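Local coordinates for protein tylactone synthase starter module and modules 1 & 2 (Streptomyces fradiae, PDB 2Z5L) that is the first ketoreductase of the tylosin polyketide synthase and probably reduces the beta-keto group of the growing chain with NADPH, setting the chirality of the resulting alcohol, at residues A[451-456]-A[477-482]; A[82-87]-A[116-121]; A[172-177]-A[490-495]; A[261-266]-A[337-342]. One frame throughout, in Å; residues are numbered along the deposited sequence.

Contact 1: residues A[451-456]-A[477-482]; sequences GLRAMD and VVDVDW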
loop_
_atom_site.group_PDB
_atom_site.type_symbol
_atom_site.label_atom_id
_atom_site.label_comp_id
_atom_site.label_asym_id
_atom_site.label_seq_id
_atom_site.Cartn_x
_atom_site.Cartn_y
_atom_site.Cartn_z
ATOM N N GLY A 451 -11.018 -8.017 14.158
ATOM C CA GLY A 451 -11.186 -9.409 13.769
ATOM C C GLY A 451 -10.010 -10.165 13.164
ATOM O O GLY A 451 -10.165 -11.330 12.782
ATOM N N LEU A 452 -8.841 -9.536 13.060
ATOM C CA LEU A 452 -7.689 -10.240 12.503
ATOM C C LEU A 452 -7.057 -11.112 13.571
ATOM O O LEU A 452 -6.991 -10.729 14.739
ATOM C CB LEU A 452 -6.625 -9.277 11.981
ATOM C CG LEU A 452 -6.911 -8.398 10.768
ATOM C CD1 LEU A 452 -5.574 -7.975 10.164
ATOM C CD2 LEU A 452 -7.722 -9.136 9.751
ATOM N N ARG A 453 -6.589 -12.286 13.165
ATOM C CA ARG A 453 -5.951 -13.214 14.089
ATOM C C ARG A 453 -4.484 -13.387 13.717
ATOM O O ARG A 453 -4.131 -13.373 12.542
ATOM C CB ARG A 453 -6.671 -14.562 14.037
ATOM C CG ARG A 453 -8.083 -14.512 14.591
ATOM C CD ARG A 453 -8.871 -15.802 14.320
ATOM N NE ARG A 453 -9.049 -16.065 12.894
ATOM C CZ ARG A 453 -10.076 -16.738 12.385
ATOM N NH1 ARG A 453 -11.014 -17.207 13.192
ATOM N NH2 ARG A 453 -10.164 -16.951 11.075
ATOM N N ALA A 454 -3.633 -13.540 14.723
ATOM C CA ALA A 454 -2.201 -13.716 14.496
ATOM C C ALA A 454 -1.919 -15.045 13.794
ATOM O O ALA A 454 -2.136 -16.110 14.361
ATOM C CB ALA A 454 -1.452 -13.660 15.829
ATOM N N MET A 455 -1.429 -14.981 12.559
ATOM C CA MET A 455 -1.124 -16.182 11.802
ATOM C C MET A 455 0.088 -16.897 12.387
ATOM O O MET A 455 1.008 -16.246 12.874
ATOM C CB MET A 455 -0.834 -15.819 10.352
ATOM C CG MET A 455 -1.984 -15.167 9.632
ATOM S SD MET A 455 -1.512 -14.855 7.935
ATOM C CE MET A 455 -0.904 -13.207 8.080
ATOM N N ASP A 456 0.099 -18.228 12.342
ATOM C CA ASP A 456 1.233 -18.972 12.875
ATOM C C ASP A 456 2.441 -18.722 11.984
ATOM O O ASP A 456 2.382 -18.905 10.769
ATOM C CB ASP A 456 0.917 -20.478 12.955
ATOM C CG ASP A 456 2.169 -21.334 13.187
ATOM O OD1 ASP A 456 2.685 -21.908 12.203
ATOM O OD2 ASP A 456 2.650 -21.421 14.344
ATOM N N VAL A 477 -2.439 -12.455 2.249
ATOM C CA VAL A 477 -2.505 -13.654 3.064
ATOM C C VAL A 477 -2.833 -13.191 4.466
ATOM O O VAL A 477 -1.957 -12.707 5.181
ATOM C CB VAL A 477 -1.156 -14.403 3.082
ATOM C CG1 VAL A 477 -1.256 -15.619 3.986
ATOM C CG2 VAL A 477 -0.768 -14.823 1.671
ATOM N N VAL A 478 -4.094 -13.315 4.858
ATOM C CA VAL A 478 -4.497 -12.888 6.195
ATOM C C VAL A 478 -5.518 -13.817 6.824
ATOM O O VAL A 478 -6.361 -14.391 6.139
ATOM C CB VAL A 478 -5.140 -11.479 6.183
ATOM C CG1 VAL A 478 -5.331 -10.997 7.612
ATOM C CG2 VAL A 478 -4.297 -10.507 5.389
ATOM N N ASP A 479 -5.450 -13.945 8.140
ATOM C CA ASP A 479 -6.394 -14.772 8.871
ATOM C C ASP A 479 -7.360 -13.819 9.573
ATOM O O ASP A 479 -6.971 -13.091 10.498
ATOM C CB ASP A 479 -5.664 -15.649 9.891
ATOM C CG ASP A 479 -6.616 -16.515 10.697
ATOM O OD1 ASP A 479 -7.603 -17.011 10.116
ATOM O OD2 ASP A 479 -6.378 -16.708 11.905
ATOM N N VAL A 480 -8.620 -13.834 9.128
ATOM C CA VAL A 480 -9.656 -12.941 9.663
ATOM C C VAL A 480 -10.993 -13.560 10.060
ATOM O O VAL A 480 -11.553 -14.370 9.329
ATOM C CB VAL A 480 -10.038 -11.849 8.654
ATOM C CG1 VAL A 480 -10.621 -10.657 9.390
ATOM C CG2 VAL A 480 -8.858 -11.482 7.805
ATOM N N ASP A 481 -11.511 -13.126 11.204
ATOM C CA ASP A 481 -12.808 -13.573 11.701
ATOM C C ASP A 481 -13.872 -12.653 11.082
ATOM O O ASP A 481 -14.359 -11.723 11.728
ATOM C CB ASP A 481 -12.860 -13.467 13.229
ATOM C CG ASP A 481 -14.208 -13.869 13.802
ATOM O OD1 ASP A 481 -14.396 -13.725 15.039
ATOM O OD2 ASP A 481 -15.075 -14.331 13.023
ATOM N N TRP A 482 -14.211 -12.917 9.823
ATOM C CA TRP A 482 -15.200 -12.134 9.095
ATOM C C TRP A 482 -16.480 -11.863 9.880
ATOM O O TRP A 482 -17.139 -10.845 9.665
ATOM C CB TRP A 482 -15.556 -12.834 7.788
ATOM C CG TRP A 482 -14.472 -12.780 6.756
ATOM C CD1 TRP A 482 -13.904 -13.840 6.105
ATOM C CD2 TRP A 482 -13.869 -11.602 6.207
ATOM N NE1 TRP A 482 -12.987 -13.394 5.182
ATOM C CE2 TRP A 482 -12.948 -12.025 5.224
ATOM C CE3 TRP A 482 -14.021 -10.231 6.448
ATOM C CZ2 TRP A 482 -12.181 -11.127 4.481
ATOM C CZ3 TRP A 482 -13.263 -9.337 5.712
ATOM C CH2 TRP A 482 -12.350 -9.790 4.737
HETATM O O HOH W 1 -4.132 -11.972 10.384
#
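Gly451 and Leu452 come up against Val480 and Asp481 where two loops of the ketoreductase run alongside each other for a few residues, joined by a single beta bridge between Leu452 and Val480. The segment 451-456 leaves helix 442-450 through a Schellman motif at Gly451, while 477-482 continues from strand 474-477 to the start of helix 482-492.

Two backbone hydrogen bonds frame the bridge, both almost straight: Asp481 N gives to Gly451 O at 2.7 Å, and Arg453 N gives to Asp479 O at 2.8 Å. A water adds a third link, donating to Arg453 O and accepting from Asp479 N.

The charged part is the salt bridge of Arg453 and Asp479. Asp479 holds its carboxylate anti to its own backbone N (chi1 179°), which carries it over to the arginine, and the two flat groups lie only 20° apart. Even so, Arg453 NH2 meets Asp479 OD1 at 2.7 Å from above the carboxylate plane, and the second bond, from NE to OD2, is weak and bent. The backbone of Val480 and Asp481 passes over one guanidinium face.

The apolar side chains are buried. Leu452 CD2 wedges between both methyls of Val480, tightly, at 3.3 Å from CG1, and also reaches Val478 CG1; Phe485 of helix 482-492 touches both Leu452 and Val480. Met455 slides past Asp479 in the opposite direction, its CG against Asp479 CB. A separate contact is with the backbone: bent at chi3 (-93°), Met455 brings its methyl CE to 3.1 Å from Val477 O.

Contact 2: residues A[82-87]-A[116-121]; sequences VPIGAR and VPSTDA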
loop_
_atom_site.group_PDB
_atom_site.type_symbol
_atom_site.label_atom_id
_atom_site.label_comp_id
_atom_site.label_asym_id
_atom_site.label_seq_id
_atom_site.Cartn_x
_atom_site.Cartn_y
_atom_site.Cartn_z
ATOM N N VAL A 82 -2.721 24.911 -5.283
ATOM C CA VAL A 82 -1.828 24.523 -4.200
ATOM C C VAL A 82 -0.603 23.851 -4.779
ATOM O O VAL A 82 -0.680 22.768 -5.349
ATOM C CB VAL A 82 -2.476 23.540 -3.207
ATOM C CG1 VAL A 82 -1.419 23.037 -2.221
ATOM C CG2 VAL A 82 -3.591 24.230 -2.452
ATOM N N PRO A 83 0.554 24.486 -4.624
ATOM C CA PRO A 83 1.800 23.932 -5.147
ATOM C C PRO A 83 2.257 22.651 -4.442
ATOM O O PRO A 83 2.039 22.461 -3.236
ATOM C CB PRO A 83 2.782 25.083 -4.970
ATOM C CG PRO A 83 2.294 25.737 -3.704
ATOM C CD PRO A 83 0.789 25.730 -3.871
ATOM N N ILE A 84 2.865 21.763 -5.222
ATOM C CA ILE A 84 3.404 20.515 -4.701
ATOM C C ILE A 84 4.504 20.970 -3.740
ATOM O O ILE A 84 5.135 22.001 -3.968
ATOM C CB ILE A 84 3.960 19.681 -5.862
ATOM C CG1 ILE A 84 2.827 19.429 -6.853
ATOM C CG2 ILE A 84 4.526 18.361 -5.364
ATOM C CD1 ILE A 84 3.282 18.883 -8.184
ATOM N N GLY A 85 4.718 20.241 -2.654
ATOM C CA GLY A 85 5.725 20.675 -1.707
ATOM C C GLY A 85 5.095 21.491 -0.583
ATOM O O GLY A 85 5.666 21.591 0.508
ATOM N N ALA A 86 3.918 22.073 -0.825
ATOM C CA ALA A 86 3.245 22.869 0.211
ATOM C C ALA A 86 2.934 22.033 1.459
ATOM O O ALA A 86 2.485 20.890 1.349
ATOM C CB ALA A 86 1.950 23.493 -0.342
ATOM N N ARG A 87 3.206 22.602 2.638
ATOM C CA ARG A 87 2.958 21.926 3.925
ATOM C C ARG A 87 1.557 22.241 4.459
ATOM O O ARG A 87 0.942 23.216 4.031
ATOM C CB ARG A 87 4.034 22.331 4.944
ATOM C CG ARG A 87 5.254 21.417 4.904
ATOM C CD ARG A 87 6.580 22.167 5.019
ATOM N NE ARG A 87 7.696 21.219 5.001
ATOM C CZ ARG A 87 8.033 20.437 6.024
ATOM N NH1 ARG A 87 7.345 20.496 7.160
ATOM N NH2 ARG A 87 9.045 19.583 5.905
ATOM N N VAL A 116 0.044 14.436 -10.347
ATOM C CA VAL A 116 1.480 14.676 -10.487
ATOM C C VAL A 116 2.219 13.443 -9.979
ATOM O O VAL A 116 2.147 13.117 -8.800
ATOM C CB VAL A 116 1.944 15.898 -9.674
ATOM C CG1 VAL A 116 3.461 16.032 -9.766
ATOM C CG2 VAL A 116 1.270 17.156 -10.194
ATOM N N PRO A 117 2.928 12.733 -10.878
ATOM C CA PRO A 117 3.690 11.523 -10.537
ATOM C C PRO A 117 4.903 11.798 -9.656
ATOM O O PRO A 117 6.031 11.822 -10.138
ATOM C CB PRO A 117 4.117 10.982 -11.903
ATOM C CG PRO A 117 3.088 11.525 -12.835
ATOM C CD PRO A 117 2.900 12.930 -12.338
ATOM N N SER A 118 4.685 12.005 -8.369
ATOM C CA SER A 118 5.805 12.256 -7.480
ATOM C C SER A 118 5.371 12.006 -6.054
ATOM O O SER A 118 4.194 12.146 -5.718
ATOM C CB SER A 118 6.278 13.703 -7.610
ATOM O OG SER A 118 5.408 14.575 -6.905
ATOM N N THR A 119 6.332 11.640 -5.217
ATOM C CA THR A 119 6.046 11.386 -3.820
ATOM C C THR A 119 5.682 12.701 -3.152
ATOM O O THR A 119 4.911 12.733 -2.197
ATOM C CB THR A 119 7.249 10.773 -3.110
ATOM O OG1 THR A 119 7.619 9.556 -3.768
ATOM C CG2 THR A 119 6.893 10.465 -1.670
ATOM N N ASP A 120 6.241 13.790 -3.662
ATOM C CA ASP A 120 5.948 15.107 -3.120
ATOM C C ASP A 120 4.453 15.348 -3.223
ATOM O O ASP A 120 3.851 15.987 -2.362
ATOM C CB ASP A 120 6.694 16.182 -3.907
ATOM C CG ASP A 120 7.978 16.596 -3.243
ATOM O OD1 ASP A 120 8.644 15.713 -2.651
ATOM O OD2 ASP A 120 8.325 17.803 -3.323
ATOM N N ALA A 121 3.865 14.836 -4.298
ATOM C CA ALA A 121 2.437 14.982 -4.530
ATOM C C ALA A 121 1.681 14.265 -3.422
ATOM O O ALA A 121 0.679 14.768 -2.932
ATOM C CB ALA A 121 2.064 14.399 -5.895
#
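Ile84 meets Val116 end to end, and this is the tight part of the contact: Ile84 CD1 sits in the fork of the valine, 3.3 Å from Val116 CG1 and equally near CG2, closer than carbons usually pack. The isoleucine gets there with CG1 anti to its carbonyl carbon (chi1 -58°) and the chain then extended, which sends the delta methyl straight at Val116. Its other branch, CG2, lies against the start of the helix, 3.4 Å from Asp120 CB, the two side chains crossing at about a right angle, and comes within 3.7 Å of Ala121 N.

That nitrogen belongs to the first turn of helix 119-135. Ser118 is its N-cap, and OG accepts from Ala121 N at 3.0 Å with the N-H bent to 142°. Ile84 CG2 lies beside the capping bond, 4.2 Å from Ser118 OG. Packed on this helix start is the type II beta turn of residues 83 to 86, which links strand 80-81 to helix 88-99 and is closed by Ala86 N giving to Pro83 O.

The Gly85 side is looser and lies at the surface. Gly85 CA stays 4.2 Å from Asp120 OD2, a passing contact; the carboxylate makes its salt bridge through OD1 with Arg123. The turn has its own tie to the helix one turn further along, where Gly85 N gives a hydrogen bond to Thr124 OG1.

Contact 3: residues A[172-177]-A[490-495]; sequences AALELP and NAIRPG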
loop_
_atom_site.group_PDB
_atom_site.type_symbol
_atom_site.label_atom_id
_atom_site.label_comp_id
_atom_site.label_asym_id
_atom_site.label_seq_id
_atom_site.Cartn_x
_atom_site.Cartn_y
_atom_site.Cartn_z
ATOM N N ALA A 172 -7.510 7.086 5.370
ATOM C CA ALA A 172 -8.283 8.306 5.627
ATOM C C ALA A 172 -9.773 8.005 5.814
ATOM O O ALA A 172 -10.423 8.597 6.671
ATOM C CB ALA A 172 -8.098 9.292 4.477
ATOM N N ALA A 173 -10.298 7.079 5.016
ATOM C CA ALA A 173 -11.703 6.700 5.101
ATOM C C ALA A 173 -12.081 6.223 6.502
ATOM O O ALA A 173 -13.146 6.564 7.024
ATOM C CB ALA A 173 -12.011 5.604 4.079
ATOM N N LEU A 174 -11.186 5.449 7.107
ATOM C CA LEU A 174 -11.395 4.882 8.436
ATOM C C LEU A 174 -11.112 5.841 9.581
ATOM O O LEU A 174 -11.733 5.765 10.650
ATOM C CB LEU A 174 -10.524 3.632 8.599
ATOM C CG LEU A 174 -10.767 2.485 7.611
ATOM C CD1 LEU A 174 -9.516 1.633 7.505
ATOM C CD2 LEU A 174 -11.962 1.662 8.053
ATOM N N GLU A 175 -10.163 6.741 9.362
ATOM C CA GLU A 175 -9.787 7.721 10.377
ATOM C C GLU A 175 -10.678 8.955 10.418
ATOM O O GLU A 175 -10.946 9.510 11.492
ATOM C CB GLU A 175 -8.350 8.168 10.153
ATOM C CG GLU A 175 -7.343 7.358 10.907
ATOM C CD GLU A 175 -5.981 7.993 10.849
ATOM O OE1 GLU A 175 -5.892 9.206 11.132
ATOM O OE2 GLU A 175 -5.010 7.286 10.516
ATOM N N LEU A 176 -11.116 9.369 9.233
ATOM C CA LEU A 176 -11.961 10.542 9.061
ATOM C C LEU A 176 -13.144 10.214 8.148
ATOM O O LEU A 176 -13.261 10.761 7.060
ATOM C CB LEU A 176 -11.137 11.671 8.439
ATOM C CG LEU A 176 -9.770 11.901 9.090
ATOM C CD1 LEU A 176 -9.033 13.046 8.384
ATOM C CD2 LEU A 176 -9.975 12.220 10.572
ATOM N N PRO A 177 -14.043 9.329 8.590
ATOM C CA PRO A 177 -15.224 8.917 7.812
ATOM C C PRO A 177 -16.131 10.050 7.333
ATOM O O PRO A 177 -16.682 9.981 6.242
ATOM C CB PRO A 177 -15.976 7.994 8.773
ATOM C CG PRO A 177 -14.940 7.505 9.689
ATOM C CD PRO A 177 -14.053 8.703 9.921
ATOM N N ASN A 490 -17.569 -1.916 9.081
ATOM C CA ASN A 490 -18.690 -1.197 8.501
ATOM C C ASN A 490 -19.248 -0.148 9.460
ATOM O O ASN A 490 -19.814 0.856 9.028
ATOM C CB ASN A 490 -19.785 -2.178 8.086
ATOM C CG ASN A 490 -20.854 -1.523 7.233
ATOM O OD1 ASN A 490 -20.895 -1.714 6.014
ATOM N ND2 ASN A 490 -21.739 -0.757 7.875
ATOM N N ALA A 491 -19.069 -0.377 10.758
ATOM C CA ALA A 491 -19.541 0.560 11.773
ATOM C C ALA A 491 -18.742 1.863 11.704
ATOM O O ALA A 491 -19.266 2.948 11.980
ATOM C CB ALA A 491 -19.403 -0.059 13.157
ATOM N N ILE A 492 -17.465 1.747 11.348
ATOM C CA ILE A 492 -16.583 2.906 11.227
ATOM C C ILE A 492 -16.847 3.583 9.892
ATOM O O ILE A 492 -17.058 4.787 9.828
ATOM C CB ILE A 492 -15.085 2.491 11.252
ATOM C CG1 ILE A 492 -14.765 1.743 12.548
ATOM C CG2 ILE A 492 -14.189 3.723 11.130
ATOM C CD1 ILE A 492 -13.387 1.089 12.551
ATOM N N ARG A 493 -16.849 2.789 8.828
ATOM C CA ARG A 493 -17.054 3.302 7.479
ATOM C C ARG A 493 -17.759 2.255 6.603
ATOM O O ARG A 493 -17.243 1.154 6.401
ATOM C CB ARG A 493 -15.681 3.668 6.890
ATOM C CG ARG A 493 -15.648 4.041 5.408
ATOM C CD ARG A 493 -15.988 5.503 5.160
ATOM N NE ARG A 493 -15.646 5.893 3.794
ATOM C CZ ARG A 493 -15.636 7.146 3.352
ATOM N NH1 ARG A 493 -15.951 8.143 4.167
ATOM N NH2 ARG A 493 -15.298 7.396 2.097
ATOM N N PRO A 494 -18.962 2.577 6.097
ATOM C CA PRO A 494 -19.709 1.648 5.245
ATOM C C PRO A 494 -19.101 1.626 3.846
ATOM O O PRO A 494 -18.571 2.641 3.384
ATOM C CB PRO A 494 -21.122 2.231 5.259
ATOM C CG PRO A 494 -20.855 3.691 5.332
ATOM C CD PRO A 494 -19.771 3.770 6.390
ATOM N N GLY A 495 -19.169 0.478 3.173
ATOM C CA GLY A 495 -18.593 0.385 1.842
ATOM C C GLY A 495 -18.836 -0.927 1.126
ATOM O O GLY A 495 -19.352 -1.886 1.703
#
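Two helix ends meet here, 160-175 and 482-492, and the backbones come nearest just beyond them, with the CA atoms of Pro177 and Arg493 5.9 Å apart. Ile492 packs on Leu174 and the proline ring, while Arg493 runs along Ala173 to the carbonyl of Pro177.

Ile492 sets its CG2 methyl on the last turn of helix 160-175, 3.2 Å from Leu174 O, with Leu174 CD2 standing further off at 4.3 Å. The Pro177 ring crosses the isoleucine obliquely: its CG touches Ile492 CG2 at 4.1 Å and comes closer to the backbone, 3.4 Å from Ile492 O.

With CG anti to the backbone N (chi1 172°) and a bend at chi2 (84°), the Arg493 chain passes Ala173 O, the nearest approach being from CD at 3.6 Å. The guanidinium then lies with one face over Ala173, whose CB is 3.7 Å from NE and 4.0 Å from CZ. Pro177 O sits at its edge, in plane.

The charged end finds its strong partners beyond the two segments. Arg493 NH2 forms a salt bridge with Asp231, just ahead of strand 232-236, while NH1 gives to Trp180 O of strand 180-186. Pro177 O accepts from Arg141 NH1 of strand 140-147, and the Trp180 side chain packs on Ala173, so helix 482-492 is joined to helix 160-175 and to the ends of strands 140-147 and 180-186.

Contact 4: residues A[261-266]-A[337-342]; sequences TVLITG and NAVFHT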
loop_
_atom_site.group_PDB
_atom_site.type_symbol
_atom_site.label_atom_id
_atom_site.label_comp_id
_atom_site.label_asym_id
_atom_site.label_seq_id
_atom_site.Cartn_x
_atom_site.Cartn_y
_atom_site.Cartn_z
ATOM N N THR A 261 22.352 -18.471 -3.764
ATOM C CA THR A 261 22.466 -17.411 -2.763
ATOM C C THR A 261 21.116 -16.729 -2.522
ATOM O O THR A 261 20.426 -16.351 -3.464
ATOM C CB THR A 261 23.525 -16.349 -3.190
ATOM O OG1 THR A 261 24.759 -17.013 -3.497
ATOM C CG2 THR A 261 23.783 -15.342 -2.063
ATOM N N VAL A 262 20.734 -16.598 -1.255
ATOM C CA VAL A 262 19.478 -15.950 -0.911
ATOM C C VAL A 262 19.774 -14.697 -0.089
ATOM O O VAL A 262 20.447 -14.749 0.944
ATOM C CB VAL A 262 18.545 -16.898 -0.111
ATOM C CG1 VAL A 262 17.237 -16.201 0.202
ATOM C CG2 VAL A 262 18.281 -18.170 -0.904
ATOM N N LEU A 263 19.308 -13.561 -0.591
ATOM C CA LEU A 263 19.497 -12.279 0.076
ATOM C C LEU A 263 18.242 -11.972 0.881
ATOM O O LEU A 263 17.135 -11.987 0.331
ATOM C CB LEU A 263 19.705 -11.168 -0.950
ATOM C CG LEU A 263 19.794 -9.744 -0.408
ATOM C CD1 LEU A 263 20.950 -9.634 0.607
ATOM C CD2 LEU A 263 20.040 -8.770 -1.574
ATOM N N ILE A 264 18.419 -11.684 2.165
ATOM C CA ILE A 264 17.289 -11.368 3.042
ATOM C C ILE A 264 17.506 -10.061 3.796
ATOM O O ILE A 264 18.378 -9.985 4.671
ATOM C CB ILE A 264 17.067 -12.474 4.103
ATOM C CG1 ILE A 264 16.597 -13.763 3.441
ATOM C CG2 ILE A 264 16.056 -11.994 5.148
ATOM C CD1 ILE A 264 16.718 -14.982 4.351
ATOM N N THR A 265 16.718 -9.032 3.480
ATOM C CA THR A 265 16.886 -7.784 4.221
ATOM C C THR A 265 16.073 -7.895 5.517
ATOM O O THR A 265 15.167 -8.733 5.620
ATOM C CB THR A 265 16.483 -6.533 3.401
ATOM O OG1 THR A 265 15.064 -6.466 3.246
ATOM C CG2 THR A 265 17.134 -6.580 2.002
ATOM N N GLY A 266 16.424 -7.091 6.517
ATOM C CA GLY A 266 15.741 -7.172 7.790
ATOM C C GLY A 266 15.881 -8.586 8.323
ATOM O O GLY A 266 14.967 -9.145 8.927
ATOM N N ASN A 337 20.098 -15.339 -6.181
ATOM C CA ASN A 337 19.168 -16.079 -7.020
ATOM C C ASN A 337 17.764 -15.784 -6.516
ATOM O O ASN A 337 16.767 -16.001 -7.213
ATOM C CB ASN A 337 19.440 -17.578 -6.926
ATOM C CG ASN A 337 20.822 -17.932 -7.398
ATOM O OD1 ASN A 337 21.624 -18.480 -6.649
ATOM N ND2 ASN A 337 21.116 -17.612 -8.657
ATOM N N ALA A 338 17.698 -15.303 -5.281
ATOM C CA ALA A 338 16.434 -14.942 -4.652
ATOM C C ALA A 338 16.662 -13.820 -3.633
ATOM O O ALA A 338 17.647 -13.835 -2.887
ATOM C CB ALA A 338 15.826 -16.164 -3.970
ATOM N N VAL A 339 15.750 -12.849 -3.622
ATOM C CA VAL A 339 15.809 -11.714 -2.697
ATOM C C VAL A 339 14.530 -11.665 -1.871
ATOM O O VAL A 339 13.436 -11.801 -2.413
ATOM C CB VAL A 339 15.954 -10.365 -3.452
ATOM C CG1 VAL A 339 15.945 -9.202 -2.468
ATOM C CG2 VAL A 339 17.240 -10.350 -4.247
ATOM N N PHE A 340 14.666 -11.492 -0.558
ATOM C CA PHE A 340 13.506 -11.399 0.337
ATOM C C PHE A 340 13.636 -10.090 1.128
ATOM O O PHE A 340 14.547 -9.924 1.938
ATOM C CB PHE A 340 13.464 -12.594 1.288
ATOM C CG PHE A 340 13.115 -13.899 0.611
ATOM C CD1 PHE A 340 11.800 -14.324 0.506
ATOM C CD2 PHE A 340 14.108 -14.709 0.087
ATOM C CE1 PHE A 340 11.484 -15.550 -0.099
ATOM C CE2 PHE A 340 13.803 -15.931 -0.518
ATOM C CZ PHE A 340 12.493 -16.349 -0.612
ATOM N N HIS A 341 12.721 -9.160 0.887
ATOM C CA HIS A 341 12.748 -7.863 1.553
ATOM C C HIS A 341 11.801 -7.813 2.745
ATOM O O HIS A 341 10.605 -7.602 2.569
ATOM C CB HIS A 341 12.367 -6.771 0.550
ATOM C CG HIS A 341 12.570 -5.377 1.058
ATOM N ND1 HIS A 341 13.755 -4.955 1.620
ATOM C CD2 HIS A 341 11.737 -4.308 1.081
ATOM C CE1 HIS A 341 13.644 -3.684 1.972
ATOM N NE2 HIS A 341 12.431 -3.270 1.657
ATOM N N THR A 342 12.326 -8.009 3.954
ATOM C CA THR A 342 11.468 -7.958 5.134
ATOM C C THR A 342 11.730 -6.676 5.931
ATOM O O THR A 342 11.032 -6.402 6.903
ATOM C CB THR A 342 11.637 -9.208 6.064
ATOM O OG1 THR A 342 12.679 -8.972 7.002
ATOM C CG2 THR A 342 12.035 -10.465 5.278
#
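Phe340 turns the edge of its ring to Val262, whose CG1 lies near the ring plane, 3.5 Å from CD2 and from CE2. The ring is put there by a chi1 of -70°, with CG anti to the carbonyl carbon, which leans it back along the strand toward Val262. Ile264 lies at a slant to the phenylalanine on the same face, CG1 to CB at 4.0 Å, and helix 270-281 covers this layer with Leu275 and Leu279.

On the face of Leu263 and Val339 the pair lies side by side, both side chains pointing the same way, Leu263 CD2 4.2 Å from Val339 CG2. Further along, Thr265 and His341 cross: OG1 and ND1 are 2.6 Å apart in a short hydrogen bond, with OG1 oblique to the imidazole. His341 is held at its far nitrogen too, NE2 giving to Lys366 O of helix 356-376.

Between these two layers the strands run parallel, 13° apart, Leu263 N giving to Ala338 O and Leu263 O accepting from Phe340 N at 2.7 Å. At the start, Asn337 OD1 takes the N-H of Thr261 at 3.0 Å. At the other end Thr342 OG1 gives to Thr265 O at 2.9 Å, just where the chain turns off at Gly266. Strand 261-265, its glycine-rich turn and helix 270-281 open the Rossmann fold of short-chain dehydrogenases/reductases, with 338-341 paired beside that first strand, and the turn probably receives the NADPH.

Overall arrangement
Contacts 1 and 4 are buried, contacts 2 and 3 lie at the surface. Contact 4 alone is regular strand pairing inside the ketoreductase domain, held by a ladder of backbone bonds; contact 1 has just one bridge between loops and adds a salt bridge, and its strand 474-477 belongs to the same run of strands as 338-341, with two strands between them. Contact 2 is aliphatic packing at a helix start, while contact 3 lays an isoleucine and an arginine chain on a helix end, the arginine's charge being met outside it. Contacts 1 and 3 share helix 482-492, at its start and its end; contacts 3 and 4 lie on opposite sides of the chain's centre.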